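Local atomic coordinates of KLLA0E08119p (PDB entry 3VA7), a protein that probably carboxylates urea to urea-1-carboxylate with ATP, bicarbonate and a biotin cofactor, as the urea carboxylase part of a longer enzyme that also hydrolyses that product. Residues T301-Y306 against F315-A320; E238-G243 against G253-S258; D244-A249 against K295-G300; E116-S121 against A138-G143. One frame throughout, in Å; residues are numbered along the deposited sequence.

Interaction 1. Residues T301-Y306 against F315-A320; sequences TVEFIY and FLEVNA
The Phe-315 ring takes Val-302 CG1 at its edge, 4.3 Å from CD1, and has Val-318 CG2 in its plane; the backbone N of Glu-317 lies over the centre of one face, 3.8 Å above the plane. Phe-304, whose ring lies edge-to-face with Phe-313, brings the edge of that ring, at its CD1, to 3.8 Å from the backbone N of Phe-315. Two carboxylates meet on the other side of the sheet. Glu-303 and Glu-317 run side by side, their planes 87° apart, and their OE1 atoms come close as like charges, two unbonded acceptors; Glu-303 OE2 has weak links to Lys-265 and Gln-323. The CG of Glu-303 lies anti to its carbonyl carbon (chi1 -39°), and the extended chain passes alongside Glu-317. Ile-305 and Leu-316 cross at about a right angle, CD1 to CD1 at 3.7 Å. Backbone bonds join Glu-303 N to Glu-317 O (2.8 Å) and Asn-319 N to Thr-301 O (2.8 Å). Glu-303 O takes Leu-316 N at 2.9 Å and, weakly, Glu-317 N, which makes a classic beta bulge in the hairpin of strands 299-307 and 312-319, in the ATP-grasp domain of the biotin carboxylase region.

Interaction 2. Residues E238-G243 against G253-S258; sequences EIQMMG and GERDCS
Arg-255 reaches across an antiparallel beta hairpin, strands 235-244 and 249-261, to hold both Glu-238 and Gln-240 at the edge of its guanidinium. Its NE makes a salt bridge to Glu-238 OE2 at 3.1 Å, nearly straight and on the anti lone pair, with the carboxylate turned 86° to the guanidinium; NH2 adds a weak bond to the same oxygen. NH1 and NH2 grip Gln-240 OE1 end-on, NH1 at 2.9 Å on a lone pair and NH2 at 3.1 Å from above the carbonyl plane. A bend about CG-CD (chi3 -70°) brings the guanidinium toward the neighbouring strand. A leucine here would probably leave the buried Glu-238 carboxylate without its charged mate and Gln-240 OE1 without its two arginine donors. Further out, Thr-329 OG1 bonds NH1, and His-236 holds the other oxygen of Glu-238. The backbones fix the pair: Glu-238 N meets Arg-255 O at 2.8 Å, and Arg-255 N returns to Glu-238 O at the same length. On the opposite side of the sheet Ile-239 CD1 packs on CB of Glu-254, whose carboxylate is salt-bridged to Arg-280. The other branch of the gripped amide, Gln-240 NE2, bonds Met-241 O at 3.3 Å, from above the carbonyl plane.

Interaction 3. Residues D244-A249 against K295-G300; sequences DGFGKA and KYKCAG
Lys-297 lays the aliphatic part of its side chain along Gly-245, in the turn that links hairpin strands 235-244 and 249-261, while Lys-295 leans on the same turn at Gly-247. CG of Lys-297 lies anti to the backbone N (chi1 -150°), which brings it to 3.5 Å from Gly-245 CA, and CE continues past Asp-244 O. At its far end NZ bonds Asn-347 OD1. An alanine at this position would probably uncover Gly-245 and leave Asn-347 without its ammonium partner. Gly-245, with no side chain, leaves room for Lys-297 to lie along it, and its positive phi suits glycine. Lys-295 is the residue of positive phi in a Schellman motif that ends helix 277-293; its CG lies 3.2 Å from the backbone N of Gly-247. The CB of Phe-246 points away from 295-300, though CZ of its ring comes obliquely to 4.5 Å from Lys-297 NZ. The turn is tied from within by Asp-244, whose OD1 takes Phe-246 N, in an Asx turn, and Lys-248 N at 3.2 Å, the two arriving from opposite faces of the carboxylate. One direct bond spans the segments, Gly-245 N to Tyr-296 O at 2.8 Å, reached from above the carbonyl plane. Beside it a water accepts from Gly-247 N at 2.9 Å and sits 2.7 Å from Tyr-296 O.

Interaction 4. Residues E116-S121 against A138-G143; sequences ENADFS and AIRKLG
Arg-140 NH2 is shared by two acids of the facing helix: it makes a long salt bridge to Asp-119 OD2 at 3.5 Å and a second salt bridge to Asp-122, its stronger partner. Asp-119 arrives at the edge, in the guanidinium plane, with its carboxylate turned 43° to it and its chain crossing the arginine at about a right angle. Ala-118 CB lies over one face of the same group, 3.6 Å above the plane and offset toward the rim. The small methyl lets the flat head lie close. Beside the arginine the contact is mainly aliphatic, though Ile-139 CG2 also lies against the Glu-116 carbonyl. Ile-139 CB stands 3.9 Å from Ala-118 CB; with CG1 anti to the carbonyl carbon and the chain extended beyond it (chi2 158°), CD1 comes as near to Ser-121 CB. The start of the first helix is set by Asn-117 at the N-cap, whose OD1 accepts from Phe-120 N at 2.9 Å, almost straight at 177°. Ser-121 OG is bonded to Pro-134 O, in the loop just before helix 136-143. Helix 118-125 thus lies between that helix and, through Phe-120, helix 92-101 and strand 130-131 of the parallel sheet of the biotin carboxylase region.

In the fold
Interactions 1 and 2 are buried neighbours in one antiparallel sheet: strand 299-307 lies beside strand 235-244, with Val-302 O probably bonded to Ile-239 N. Both gather acidic side chains on the same side, but in interaction 2 an arginine pairs with its glutamate, whereas interaction 1 brings like charges together. Interaction 3 joins the turn after strand 235-244 to the lead-in of strand 299-307 at a more exposed place, where strand pairing shrinks to a single bridge and glycines, lysine chains and a water take over. Interaction 4, also partly exposed, packs helices instead of strands; it meets interaction 1 where Glu-116 OE2 probably bonds Ala-320 N, about 16 Å between centres, and does not touch interactions 2 or 3.

Interaction 1. Residues T301-Y306 against F315-A320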
loop_
_atom_site.group_PDB
_atom_site.type_symbol
_atom_site.label_atom_id
_atom_site.label_comp_id
_atom_site.label_asym_id
_atom_site.label_seq_id
_atom_site.Cartn_x
_atom_site.Cartn_y
_atom_site.Cartn_z
ATOM N N THR A 301 23.279 -17.747 -31.978
ATOM C CA THR A 301 24.499 -17.277 -31.356
ATOM C C THR A 301 25.515 -18.370 -31.143
ATOM O O THR A 301 25.216 -19.472 -30.623
ATOM C CB THR A 301 24.215 -16.612 -29.980
ATOM O OG1 THR A 301 23.259 -15.542 -30.159
ATOM C CG2 THR A 301 25.526 -16.091 -29.326
ATOM N N VAL A 302 26.738 -18.036 -31.527
ATOM C CA VAL A 302 27.818 -18.932 -31.340
ATOM C C VAL A 302 28.597 -18.406 -30.169
ATOM O O VAL A 302 29.216 -17.357 -30.269
ATOM C CB VAL A 302 28.710 -18.988 -32.582
ATOM C CG1 VAL A 302 29.724 -20.110 -32.414
ATOM C CG2 VAL A 302 27.866 -19.206 -33.865
ATOM N N GLU A 303 28.545 -19.130 -29.061
ATOM C CA GLU A 303 29.326 -18.772 -27.892
ATOM C C GLU A 303 30.729 -19.406 -27.922
ATOM O O GLU A 303 30.912 -20.585 -28.276
ATOM C CB GLU A 303 28.613 -19.186 -26.589
ATOM C CG GLU A 303 27.106 -18.987 -26.566
ATOM C CD GLU A 303 26.528 -18.949 -25.163
ATOM O OE1 GLU A 303 26.916 -19.796 -24.321
ATOM O OE2 GLU A 303 25.678 -18.063 -24.889
ATOM N N PHE A 304 31.704 -18.607 -27.519
ATOM C CA PHE A 304 33.071 -19.050 -27.336
ATOM C C PHE A 304 33.592 -18.717 -25.918
ATOM O O PHE A 304 33.152 -17.755 -25.290
ATOM C CB PHE A 304 33.967 -18.318 -28.310
ATOM C CG PHE A 304 33.567 -18.451 -29.732
ATOM C CD1 PHE A 304 33.798 -19.654 -30.435
ATOM C CD2 PHE A 304 33.025 -17.362 -30.406
ATOM C CE1 PHE A 304 33.470 -19.772 -31.784
ATOM C CE2 PHE A 304 32.676 -17.462 -31.762
ATOM C CZ PHE A 304 32.902 -18.667 -32.454
ATOM N N ILE A 305 34.527 -19.533 -25.438
ATOM C CA ILE A 305 35.404 -19.227 -24.314
ATOM C C ILE A 305 36.590 -18.463 -24.883
ATOM O O ILE A 305 37.038 -18.765 -26.006
ATOM C CB ILE A 305 35.892 -20.526 -23.702
ATOM C CG1 ILE A 305 34.682 -21.470 -23.529
ATOM C CG2 ILE A 305 36.637 -20.255 -22.392
ATOM C CD1 ILE A 305 34.900 -22.757 -22.710
ATOM N N TYR A 306 37.083 -17.469 -24.145
ATOM C CA TYR A 306 38.214 -16.650 -24.614
ATOM C C TYR A 306 39.310 -16.455 -23.547
ATOM O O TYR A 306 39.043 -15.927 -22.451
ATOM C CB TYR A 306 37.726 -15.286 -25.116
ATOM C CG TYR A 306 38.790 -14.334 -25.650
ATOM C CD1 TYR A 306 39.660 -14.730 -26.662
ATOM C CD2 TYR A 306 38.886 -13.015 -25.186
ATOM C CE1 TYR A 306 40.634 -13.854 -27.189
ATOM C CE2 TYR A 306 39.860 -12.120 -25.703
ATOM C CZ TYR A 306 40.736 -12.557 -26.707
ATOM O OH TYR A 306 41.703 -11.728 -27.262
ATOM N N PHE A 315 35.153 -22.915 -29.169
ATOM C CA PHE A 315 33.731 -23.253 -29.258
ATOM C C PHE A 315 33.189 -23.682 -27.912
ATOM O O PHE A 315 33.831 -24.443 -27.201
ATOM C CB PHE A 315 33.496 -24.358 -30.273
ATOM C CG PHE A 315 32.042 -24.753 -30.425
ATOM C CD1 PHE A 315 31.145 -23.930 -31.102
ATOM C CD2 PHE A 315 31.575 -25.956 -29.903
ATOM C CE1 PHE A 315 29.808 -24.300 -31.237
ATOM C CE2 PHE A 315 30.233 -26.348 -30.046
ATOM C CZ PHE A 315 29.352 -25.520 -30.716
ATOM N N LEU A 316 32.021 -23.156 -27.562
ATOM C CA LEU A 316 31.336 -23.549 -26.366
ATOM C C LEU A 316 29.986 -24.158 -26.769
ATOM O O LEU A 316 29.732 -25.310 -26.458
ATOM C CB LEU A 316 31.227 -22.355 -25.421
ATOM C CG LEU A 316 30.528 -22.457 -24.054
ATOM C CD1 LEU A 316 31.250 -23.323 -23.031
ATOM C CD2 LEU A 316 30.252 -21.026 -23.454
ATOM N N GLU A 317 29.153 -23.416 -27.513
ATOM C CA GLU A 317 27.793 -23.890 -27.936
ATOM C C GLU A 317 27.130 -22.914 -28.884
ATOM O O GLU A 317 27.525 -21.753 -28.964
ATOM C CB GLU A 317 26.842 -24.152 -26.749
ATOM C CG GLU A 317 26.576 -22.942 -25.870
ATOM C CD GLU A 317 25.698 -23.202 -24.623
ATOM O OE1 GLU A 317 25.993 -22.565 -23.566
ATOM O OE2 GLU A 317 24.720 -23.995 -24.704
ATOM N N VAL A 318 26.134 -23.395 -29.612
ATOM C CA VAL A 318 25.268 -22.511 -30.367
ATOM C C VAL A 318 23.925 -22.447 -29.657
ATOM O O VAL A 318 23.376 -23.485 -29.318
ATOM C CB VAL A 318 25.064 -22.978 -31.810
ATOM C CG1 VAL A 318 24.201 -21.969 -32.576
ATOM C CG2 VAL A 318 26.398 -23.097 -32.500
ATOM N N ASN A 319 23.431 -21.234 -29.383
ATOM C CA ASN A 319 22.028 -21.056 -29.003
ATOM C C ASN A 319 21.214 -20.866 -30.269
ATOM O O ASN A 319 21.450 -19.927 -31.042
ATOM C CB ASN A 319 21.812 -19.876 -28.048
ATOM C CG ASN A 319 22.774 -19.889 -26.881
ATOM O OD1 ASN A 319 23.382 -18.874 -26.592
ATOM N ND2 ASN A 319 22.934 -21.043 -26.211
ATOM N N ALA A 320 20.256 -21.765 -30.472
ATOM C CA ALA A 320 19.526 -21.855 -31.724
ATOM C C ALA A 320 18.263 -20.988 -31.649
ATOM O O ALA A 320 17.144 -21.465 -31.853
ATOM C CB ALA A 320 19.189 -23.331 -32.023
#

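Interaction 2. Residues E238-G243 against G253-S258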
loop_
_atom_site.group_PDB
_atom_site.type_symbol
_atom_site.label_atom_id
_atom_site.label_comp_id
_atom_site.label_asym_id
_atom_site.label_seq_id
_atom_site.Cartn_x
_atom_site.Cartn_y
_atom_site.Cartn_z
ATOM N N GLU A 238 30.544 -14.010 -27.462
ATOM C CA GLU A 238 29.655 -14.718 -28.338
ATOM C C GLU A 238 29.459 -13.901 -29.598
ATOM O O GLU A 238 29.640 -12.661 -29.598
ATOM C CB GLU A 238 28.349 -15.033 -27.620
ATOM C CG GLU A 238 27.495 -13.786 -27.283
ATOM C CD GLU A 238 26.383 -14.073 -26.292
ATOM O OE1 GLU A 238 26.364 -15.155 -25.640
ATOM O OE2 GLU A 238 25.515 -13.189 -26.161
ATOM N N ILE A 239 29.115 -14.591 -30.678
ATOM C CA ILE A 239 28.867 -13.932 -31.934
ATOM C C ILE A 239 27.404 -14.044 -32.268
ATOM O O ILE A 239 26.822 -15.114 -32.214
ATOM C CB ILE A 239 29.732 -14.510 -33.075
ATOM C CG1 ILE A 239 31.226 -14.292 -32.810
ATOM C CG2 ILE A 239 29.350 -13.850 -34.450
ATOM C CD1 ILE A 239 31.722 -12.943 -33.329
ATOM N N GLN A 240 26.793 -12.927 -32.596
ATOM C CA GLN A 240 25.412 -12.935 -33.049
ATOM C C GLN A 240 25.431 -13.143 -34.541
ATOM O O GLN A 240 26.031 -12.342 -35.283
ATOM C CB GLN A 240 24.744 -11.597 -32.747
ATOM C CG GLN A 240 23.418 -11.418 -33.414
ATOM C CD GLN A 240 22.336 -12.239 -32.751
ATOM O OE1 GLN A 240 22.019 -12.048 -31.571
ATOM N NE2 GLN A 240 21.793 -13.184 -33.487
ATOM N N MET A 241 24.760 -14.194 -34.996
ATOM C CA MET A 241 24.780 -14.506 -36.396
ATOM C C MET A 241 23.372 -14.578 -36.964
ATOM O O MET A 241 22.402 -14.874 -36.255
ATOM C CB MET A 241 25.634 -15.768 -36.616
ATOM C CG MET A 241 25.248 -16.681 -37.752
ATOM S SD MET A 241 24.532 -18.195 -37.092
ATOM C CE MET A 241 23.123 -18.215 -38.197
ATOM N N MET A 242 23.257 -14.279 -38.244
ATOM C CA MET A 242 22.008 -14.429 -38.963
ATOM C C MET A 242 22.213 -15.418 -40.144
ATOM O O MET A 242 23.243 -15.379 -40.845
ATOM C CB MET A 242 21.583 -13.044 -39.431
ATOM C CG MET A 242 20.066 -12.693 -39.381
ATOM S SD MET A 242 19.036 -12.828 -37.874
ATOM C CE MET A 242 20.183 -12.275 -36.635
ATOM N N GLY A 243 21.267 -16.341 -40.324
ATOM C CA GLY A 243 21.310 -17.285 -41.442
ATOM C C GLY A 243 20.037 -17.220 -42.264
ATOM O O GLY A 243 18.956 -16.963 -41.723
ATOM N N GLY A 253 27.972 -9.188 -35.015
ATOM C CA GLY A 253 28.865 -8.606 -34.032
ATOM C C GLY A 253 29.109 -9.569 -32.877
ATOM O O GLY A 253 28.569 -10.699 -32.849
ATOM N N GLU A 254 29.933 -9.149 -31.917
ATOM C CA GLU A 254 30.213 -9.983 -30.757
ATOM C C GLU A 254 29.866 -9.258 -29.474
ATOM O O GLU A 254 29.890 -8.015 -29.394
ATOM C CB GLU A 254 31.688 -10.429 -30.709
ATOM C CG GLU A 254 32.630 -9.453 -30.022
ATOM C CD GLU A 254 32.856 -8.191 -30.837
ATOM O OE1 GLU A 254 32.313 -8.067 -31.975
ATOM O OE2 GLU A 254 33.603 -7.318 -30.342
ATOM N N ARG A 255 29.558 -10.053 -28.466
ATOM C CA ARG A 255 29.154 -9.518 -27.200
ATOM C C ARG A 255 29.974 -10.274 -26.205
ATOM O O ARG A 255 30.243 -11.459 -26.388
ATOM C CB ARG A 255 27.661 -9.765 -26.940
ATOM C CG ARG A 255 26.769 -9.156 -27.989
ATOM C CD ARG A 255 25.284 -9.393 -27.738
ATOM N NE ARG A 255 24.848 -10.774 -27.919
ATOM C CZ ARG A 255 24.038 -11.193 -28.891
ATOM N NH1 ARG A 255 23.538 -10.340 -29.803
ATOM N NH2 ARG A 255 23.702 -12.482 -28.949
ATOM N N ASP A 256 30.365 -9.572 -25.146
ATOM C CA ASP A 256 30.966 -10.170 -23.988
ATOM C C ASP A 256 29.907 -10.347 -22.880
ATOM O O ASP A 256 29.201 -9.415 -22.519
ATOM C CB ASP A 256 32.073 -9.258 -23.550
ATOM C CG ASP A 256 32.873 -9.819 -22.454
ATOM O OD1 ASP A 256 32.335 -10.099 -21.345
ATOM O OD2 ASP A 256 34.075 -9.965 -22.713
ATOM N N CYS A 257 29.828 -11.554 -22.329
ATOM C CA CYS A 257 28.806 -11.935 -21.387
ATOM C C CYS A 257 29.463 -12.606 -20.212
ATOM O O CYS A 257 28.888 -13.472 -19.540
ATOM C CB CYS A 257 27.796 -12.864 -22.061
ATOM S SG CYS A 257 26.897 -12.101 -23.487
ATOM N N SER A 258 30.679 -12.165 -19.939
ATOM C CA SER A 258 31.466 -12.672 -18.812
ATOM C C SER A 258 30.844 -12.440 -17.424
ATOM O O SER A 258 31.028 -13.275 -16.541
ATOM C CB SER A 258 32.879 -12.097 -18.874
ATOM O OG SER A 258 33.327 -11.973 -20.222
#

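Interaction 3. Residues D244-A249 against K295-G300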
loop_
_atom_site.group_PDB
_atom_site.type_symbol
_atom_site.label_atom_id
_atom_site.label_comp_id
_atom_site.label_asym_id
_atom_site.label_seq_id
_atom_site.Cartn_x
_atom_site.Cartn_y
_atom_site.Cartn_z
ATOM N N ASP A 244 20.125 -17.452 -43.569
ATOM C CA ASP A 244 18.923 -17.268 -44.375
ATOM C C ASP A 244 18.200 -18.574 -44.646
ATOM O O ASP A 244 17.139 -18.612 -45.317
ATOM C CB ASP A 244 19.256 -16.560 -45.656
ATOM C CG ASP A 244 19.977 -17.453 -46.633
ATOM O OD1 ASP A 244 20.298 -18.612 -46.305
ATOM O OD2 ASP A 244 20.226 -16.981 -47.739
ATOM N N GLY A 245 18.750 -19.652 -44.114
ATOM C CA GLY A 245 18.101 -20.938 -44.242
ATOM C C GLY A 245 18.450 -21.616 -45.554
ATOM O O GLY A 245 17.858 -22.646 -45.901
ATOM N N PHE A 246 19.426 -21.064 -46.277
ATOM C CA PHE A 246 19.730 -21.539 -47.614
ATOM C C PHE A 246 21.175 -21.482 -47.799
ATOM O O PHE A 246 21.625 -21.356 -48.922
ATOM C CB PHE A 246 19.049 -20.688 -48.701
ATOM C CG PHE A 246 17.551 -20.755 -48.671
ATOM C CD1 PHE A 246 16.893 -21.935 -48.985
ATOM C CD2 PHE A 246 16.803 -19.638 -48.325
ATOM C CE1 PHE A 246 15.456 -22.040 -48.924
ATOM C CE2 PHE A 246 15.345 -19.696 -48.258
ATOM C CZ PHE A 246 14.685 -20.892 -48.559
ATOM N N GLY A 247 21.930 -21.526 -46.714
ATOM C CA GLY A 247 23.383 -21.591 -46.842
ATOM C C GLY A 247 24.156 -20.301 -46.631
ATOM O O GLY A 247 25.383 -20.330 -46.413
ATOM N N LYS A 248 23.463 -19.164 -46.704
ATOM C CA LYS A 248 24.079 -17.852 -46.390
ATOM C C LYS A 248 24.009 -17.543 -44.906
ATOM O O LYS A 248 22.986 -17.810 -44.248
ATOM C CB LYS A 248 23.475 -16.714 -47.208
ATOM C CG LYS A 248 24.340 -16.298 -48.418
ATOM C CD LYS A 248 23.398 -16.377 -49.638
ATOM C CE LYS A 248 23.726 -15.430 -50.800
ATOM N NZ LYS A 248 22.429 -14.944 -51.416
ATOM N N ALA A 249 25.110 -17.003 -44.375
ATOM C CA ALA A 249 25.168 -16.671 -42.951
ATOM C C ALA A 249 25.970 -15.397 -42.785
ATOM O O ALA A 249 26.864 -15.142 -43.575
ATOM C CB ALA A 249 25.767 -17.849 -42.119
ATOM N N LYS A 295 23.019 -24.547 -43.119
ATOM C CA LYS A 295 21.931 -23.843 -43.801
ATOM C C LYS A 295 21.061 -23.250 -42.667
ATOM O O LYS A 295 19.820 -23.379 -42.631
ATOM C CB LYS A 295 21.106 -24.784 -44.709
ATOM C CG LYS A 295 21.350 -24.650 -46.200
ATOM C CD LYS A 295 22.116 -25.796 -46.775
ATOM C CE LYS A 295 22.312 -25.697 -48.319
ATOM N NZ LYS A 295 21.256 -26.336 -49.169
ATOM N N TYR A 296 21.743 -22.654 -41.696
ATOM C CA TYR A 296 21.021 -22.084 -40.569
ATOM C C TYR A 296 19.994 -20.990 -40.989
ATOM O O TYR A 296 20.266 -20.176 -41.877
ATOM C CB TYR A 296 21.985 -21.561 -39.520
ATOM C CG TYR A 296 21.311 -21.298 -38.186
ATOM C CD1 TYR A 296 21.423 -22.220 -37.138
ATOM C CD2 TYR A 296 20.591 -20.094 -37.957
ATOM C CE1 TYR A 296 20.823 -21.975 -35.910
ATOM C CE2 TYR A 296 20.002 -19.830 -36.730
ATOM C CZ TYR A 296 20.118 -20.776 -35.707
ATOM O OH TYR A 296 19.523 -20.541 -34.491
ATOM N N LYS A 297 18.822 -21.041 -40.341
ATOM C CA LYS A 297 17.736 -20.096 -40.541
ATOM C C LYS A 297 17.365 -19.227 -39.305
ATOM O O LYS A 297 17.060 -19.769 -38.185
ATOM C CB LYS A 297 16.499 -20.815 -41.042
ATOM C CG LYS A 297 15.709 -19.907 -41.875
ATOM C CD LYS A 297 14.476 -20.545 -42.402
ATOM C CE LYS A 297 14.226 -19.934 -43.810
ATOM N NZ LYS A 297 12.983 -20.456 -44.465
ATOM N N CYS A 298 17.327 -17.900 -39.578
ATOM C CA CYS A 298 17.032 -16.819 -38.639
ATOM C C CYS A 298 18.208 -16.541 -37.723
ATOM O O CYS A 298 19.336 -16.469 -38.204
ATOM C CB CYS A 298 15.721 -17.040 -37.832
ATOM S SG CYS A 298 14.202 -17.168 -38.836
ATOM N N ALA A 299 17.977 -16.390 -36.419
ATOM C CA ALA A 299 19.032 -15.858 -35.547
ATOM C C ALA A 299 19.624 -16.932 -34.661
ATOM O O ALA A 299 18.917 -17.709 -34.027
ATOM C CB ALA A 299 18.515 -14.644 -34.661
ATOM N N GLY A 300 20.935 -16.953 -34.579
ATOM C CA GLY A 300 21.551 -17.843 -33.646
ATOM C C GLY A 300 22.814 -17.215 -33.112
ATOM O O GLY A 300 23.368 -16.295 -33.741
HETATM O O HOH W 1 21.830 -20.571 -44.003
#

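Interaction 4. Residues E116-S121 against A138-G143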
loop_
_atom_site.group_PDB
_atom_site.type_symbol
_atom_site.label_atom_id
_atom_site.label_comp_id
_atom_site.label_asym_id
_atom_site.label_seq_id
_atom_site.Cartn_x
_atom_site.Cartn_y
_atom_site.Cartn_z
ATOM N N GLU A 116 13.915 -23.435 -28.334
ATOM C CA GLU A 116 14.835 -24.439 -28.839
ATOM C C GLU A 116 14.314 -25.871 -28.754
ATOM O O GLU A 116 15.085 -26.802 -28.569
ATOM C CB GLU A 116 16.064 -24.389 -27.988
ATOM C CG GLU A 116 16.816 -23.134 -28.197
ATOM C CD GLU A 116 18.029 -23.120 -27.361
ATOM O OE1 GLU A 116 17.834 -23.041 -26.122
ATOM O OE2 GLU A 116 19.138 -23.214 -27.942
ATOM N N ASN A 117 13.002 -26.019 -28.895
ATOM C CA ASN A 117 12.309 -27.291 -28.886
ATOM C C ASN A 117 11.937 -27.717 -30.301
ATOM O O ASN A 117 11.056 -27.139 -30.934
ATOM C CB ASN A 117 11.073 -27.147 -28.007
ATOM C CG ASN A 117 10.233 -28.389 -27.948
ATOM O OD1 ASN A 117 9.975 -29.087 -28.953
ATOM N ND2 ASN A 117 9.742 -28.647 -26.769
ATOM N N ALA A 118 12.597 -28.760 -30.780
ATOM C CA ALA A 118 12.502 -29.158 -32.174
ATOM C C ALA A 118 11.223 -29.898 -32.529
ATOM O O ALA A 118 10.808 -29.863 -33.706
ATOM C CB ALA A 118 13.721 -30.001 -32.567
ATOM N N ASP A 119 10.609 -30.597 -31.567
ATOM C CA ASP A 119 9.295 -31.189 -31.870
ATOM C C ASP A 119 8.377 -30.039 -32.263
ATOM O O ASP A 119 7.708 -30.064 -33.326
ATOM C CB ASP A 119 8.692 -31.953 -30.673
ATOM C CG ASP A 119 9.498 -33.226 -30.281
ATOM O OD1 ASP A 119 9.467 -33.570 -29.076
ATOM O OD2 ASP A 119 10.144 -33.855 -31.167
ATOM N N PHE A 120 8.396 -28.999 -31.411
ATOM C CA PHE A 120 7.657 -27.779 -31.682
ATOM C C PHE A 120 7.998 -27.154 -33.032
ATOM O O PHE A 120 7.106 -26.880 -33.821
ATOM C CB PHE A 120 7.806 -26.763 -30.549
ATOM C CG PHE A 120 7.009 -25.509 -30.769
ATOM C CD1 PHE A 120 7.640 -24.278 -30.869
ATOM C CD2 PHE A 120 5.619 -25.568 -30.909
ATOM C CE1 PHE A 120 6.893 -23.133 -31.060
ATOM C CE2 PHE A 120 4.861 -24.410 -31.105
ATOM C CZ PHE A 120 5.495 -23.203 -31.178
ATOM N N SER A 121 9.271 -26.958 -33.339
ATOM C CA SER A 121 9.555 -26.405 -34.665
ATOM C C SER A 121 8.906 -27.257 -35.769
ATOM O O SER A 121 8.294 -26.714 -36.692
ATOM C CB SER A 121 11.034 -26.207 -34.907
ATOM O OG SER A 121 11.214 -25.730 -36.214
ATOM N N ALA A 138 18.256 -28.757 -37.271
ATOM C CA ALA A 138 19.277 -27.863 -36.762
ATOM C C ALA A 138 19.217 -27.778 -35.209
ATOM O O ALA A 138 20.251 -27.935 -34.534
ATOM C CB ALA A 138 19.186 -26.462 -37.458
ATOM N N ILE A 139 18.022 -27.598 -34.652
ATOM C CA ILE A 139 17.848 -27.596 -33.182
ATOM C C ILE A 139 18.274 -28.921 -32.480
ATOM O O ILE A 139 18.975 -28.882 -31.453
ATOM C CB ILE A 139 16.405 -27.208 -32.759
ATOM C CG1 ILE A 139 16.019 -25.805 -33.261
ATOM C CG2 ILE A 139 16.210 -27.313 -31.241
ATOM C CD1 ILE A 139 14.539 -25.623 -33.345
ATOM N N ARG A 140 17.859 -30.072 -33.036
ATOM C CA ARG A 140 18.354 -31.395 -32.585
ATOM C C ARG A 140 19.868 -31.526 -32.683
ATOM O O ARG A 140 20.539 -31.839 -31.688
ATOM C CB ARG A 140 17.707 -32.511 -33.369
ATOM C CG ARG A 140 16.554 -33.126 -32.651
ATOM C CD ARG A 140 15.743 -33.878 -33.660
ATOM N NE ARG A 140 14.324 -33.669 -33.411
ATOM C CZ ARG A 140 13.446 -33.262 -34.330
ATOM N NH1 ARG A 140 13.825 -33.027 -35.604
ATOM N NH2 ARG A 140 12.171 -33.109 -33.959
ATOM N N LYS A 141 20.386 -31.247 -33.878
ATOM C CA LYS A 141 21.835 -31.195 -34.147
ATOM C C LYS A 141 22.601 -30.248 -33.200
ATOM O O LYS A 141 23.771 -30.474 -32.912
ATOM C CB LYS A 141 22.094 -30.861 -35.633
ATOM C CG LYS A 141 22.309 -32.087 -36.553
ATOM C CD LYS A 141 21.379 -32.151 -37.813
ATOM C CE LYS A 141 21.973 -31.501 -39.096
ATOM N NZ LYS A 141 20.947 -30.714 -39.936
ATOM N N LEU A 142 21.960 -29.190 -32.710
ATOM C CA LEU A 142 22.636 -28.299 -31.757
ATOM C C LEU A 142 22.338 -28.561 -30.271
ATOM O O LEU A 142 23.079 -28.085 -29.412
ATOM C CB LEU A 142 22.365 -26.841 -32.084
ATOM C CG LEU A 142 23.173 -26.080 -33.138
ATOM C CD1 LEU A 142 24.554 -26.623 -33.411
ATOM C CD2 LEU A 142 22.399 -25.961 -34.413
ATOM N N GLY A 143 21.271 -29.313 -29.975
ATOM C CA GLY A 143 20.876 -29.636 -28.588
ATOM C C GLY A 143 21.810 -30.586 -27.835
ATOM O O GLY A 143 21.987 -30.446 -26.623
#